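Local atomic coordinates of TqaA (Penicillium aethiopicum, PDB entry 5EGF), a protein that is a fungal nonribosomal peptide synthetase, its C-terminal condensation-like domain, the part crystallised here, probably closing the carrier-bound peptide into a macrocycle. Residues D50-T55 with Q111-N116. The protein carries 2 engineered substitutions. Numbering follows the deposited sequence.
With EDO (1,2-ethanediol), chain Z.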
loop_
_atom_site.group_PDB
_atom_site.type_symbol
_atom_site.label_atom_id
_atom_site.label_comp_id
_atom_site.label_asym_id
_atom_site.label_seq_id
_atom_site.Cartn_x
_atom_site.Cartn_y
_atom_site.Cartn_z
ATOM N N ASP C 50 7.790 3.859 52.754
ATOM C CA ASP C 50 8.025 5.254 52.384
ATOM C C ASP C 50 7.117 5.603 51.223
ATOM O O ASP C 50 6.508 4.717 50.611
ATOM C CB ASP C 50 9.481 5.505 52.022
ATOM C CG ASP C 50 9.955 6.870 52.455
ATOM O OD1 ASP C 50 9.127 7.811 52.497
ATOM O OD2 ASP C 50 11.160 6.996 52.762
ATOM N N LEU C 51 6.992 6.892 50.944
ATOM C CA LEU C 51 6.198 7.340 49.809
ATOM C C LEU C 51 6.702 8.698 49.347
ATOM O O LEU C 51 6.515 9.718 50.057
ATOM C CB LEU C 51 4.704 7.399 50.138
ATOM C CG LEU C 51 3.813 7.694 48.920
ATOM C CD1 LEU C 51 2.396 7.232 49.148
ATOM C CD2 LEU C 51 3.832 9.175 48.590
ATOM N N LEU C 52 7.350 8.692 48.173
ATOM C CA LEU C 52 8.048 9.862 47.655
ATOM C C LEU C 52 7.644 10.148 46.226
ATOM O O LEU C 52 6.984 9.325 45.593
ATOM C CB LEU C 52 9.561 9.650 47.679
ATOM C CG LEU C 52 10.210 9.108 48.933
ATOM C CD1 LEU C 52 10.077 7.592 48.968
ATOM C CD2 LEU C 52 11.660 9.532 48.926
ATOM N N PRO C 53 8.054 11.318 45.708
ATOM C CA PRO C 53 7.904 11.573 44.273
ATOM C C PRO C 53 8.918 10.768 43.463
ATOM O O PRO C 53 10.051 10.548 43.913
ATOM C CB PRO C 53 8.214 13.075 44.152
ATOM C CG PRO C 53 8.005 13.637 45.535
ATOM C CD PRO C 53 8.477 12.531 46.440
ATOM N N ALA C 54 8.500 10.313 42.284
ATOM C CA ALA C 54 9.433 9.817 41.276
ATOM C C ALA C 54 10.096 11.058 40.655
ATOM O O ALA C 54 9.455 12.111 40.522
ATOM C CB ALA C 54 8.696 9.037 40.221
ATOM N N THR C 55 11.369 10.950 40.294
ATOM C CA THR C 55 12.061 12.072 39.704
ATOM C C THR C 55 11.537 12.344 38.302
ATOM O O THR C 55 10.687 11.598 37.770
ATOM C CB THR C 55 13.588 11.847 39.647
ATOM O OG1 THR C 55 13.876 10.701 38.829
ATOM C CG2 THR C 55 14.168 11.670 41.062
ATOM N N GLN C 111 6.687 7.109 44.177
ATOM C CA GLN C 111 7.277 5.833 44.519
ATOM C C GLN C 111 6.665 5.338 45.814
ATOM O O GLN C 111 6.771 6.007 46.853
ATOM C CB GLN C 111 8.780 6.007 44.741
ATOM C CG GLN C 111 9.604 6.080 43.474
ATOM C CD GLN C 111 11.005 6.639 43.706
ATOM O OE1 GLN C 111 11.991 5.907 43.637
ATOM N NE2 GLN C 111 11.101 7.947 43.949
ATOM N N LEU C 112 6.018 4.177 45.774
ATOM C CA LEU C 112 5.618 3.532 47.019
ATOM C C LEU C 112 6.689 2.512 47.382
ATOM O O LEU C 112 6.891 1.531 46.674
ATOM C CB LEU C 112 4.257 2.859 46.896
ATOM C CG LEU C 112 3.028 3.760 46.977
ATOM C CD1 LEU C 112 2.930 4.690 45.769
ATOM C CD2 LEU C 112 1.803 2.882 47.074
ATOM N N VAL C 113 7.418 2.763 48.459
ATOM C CA VAL C 113 8.409 1.796 48.905
ATOM C C VAL C 113 7.725 0.761 49.791
ATOM O O VAL C 113 7.042 1.105 50.759
ATOM C CB VAL C 113 9.531 2.473 49.681
ATOM C CG1 VAL C 113 10.755 1.560 49.741
ATOM C CG2 VAL C 113 9.883 3.782 49.014
ATOM N N LEU C 114 7.905 -0.511 49.457
ATOM C CA LEU C 114 7.224 -1.582 50.173
ATOM C C LEU C 114 8.126 -2.305 51.172
ATOM O O LEU C 114 9.348 -2.370 51.007
ATOM C CB LEU C 114 6.640 -2.583 49.173
ATOM C CG LEU C 114 5.146 -2.441 48.909
ATOM C CD1 LEU C 114 4.698 -0.988 48.990
ATOM C CD2 LEU C 114 4.783 -3.067 47.558
ATOM N N ALA C 115 7.513 -2.845 52.217
ATOM C CA ALA C 115 8.231 -3.693 53.167
ATOM C C ALA C 115 7.387 -4.939 53.408
ATOM O O ALA C 115 6.237 -5.007 52.949
ATOM C CB ALA C 115 8.499 -2.940 54.482
ATOM N N ASN C 116 7.943 -5.916 54.126
ATOM C CA ASN C 116 7.234 -7.173 54.366
ATOM C C ASN C 116 6.733 -7.705 53.051
ATOM O O ASN C 116 5.547 -8.046 52.892
ATOM C CB ASN C 116 6.073 -6.976 55.335
ATOM C CG ASN C 116 6.546 -6.825 56.753
ATOM O OD1 ASN C 116 7.013 -7.792 57.371
ATOM N ND2 ASN C 116 6.460 -5.605 57.279
HETATM C C1 EDO Z . 12.994 4.356 46.167
HETATM O O1 EDO Z . 11.694 3.950 45.717
HETATM C C2 EDO Z . 13.620 3.262 47.027
HETATM O O2 EDO Z . 14.994 3.568 47.303
#
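Leu52 and Gln111 face each other as a hydrogen-bonded antiparallel pair: Gln111 N gives to Leu52 O at 2.6 Å, and Leu52 N to Gln111 O at 3.0 Å. At the next hydrogen-bonded pair, two residues along, Val113 N reaches Asp50 O at 3.0 Å, and the return bond, Asp50 N to Val113 O, is weak.

The Gln111 side chain does most of the rest: CB lies near Leu52 O and, like CG and CD, near O1 of an ethanediol, probably from the crystallisation liquor. CG stands anti to the carbonyl carbon (chi1 -79°) and the chain runs on extended, carrying the amide past Leu52 to the end of strand 47-53, where NE2 meets Pro53 O at 2.8 Å, a weak, bent bond (130°), while OE1 accepts from ethanediol O1 at 2.9 Å and from Gln58 NE2. Cut back to alanine, this position would probably leave Pro53 O without this donor and Gln58 NE2 without this acceptor.

On the same face, Leu52 CD1 packs on Val113 CG2 at 3.8 Å, with Leu212 against Leu52. Leu51 and Leu112 lie side by side on the other face, Leu51 CD1 4.1 Å from Leu112 CG. The contact joins strands 47-53 and 110-115 of a small sheet in the condensation domain, away from the phosphopantetheine site; backbone bonds set the register, and the Gln111 amide adds a weak side-chain bond where strand 47-53 ends.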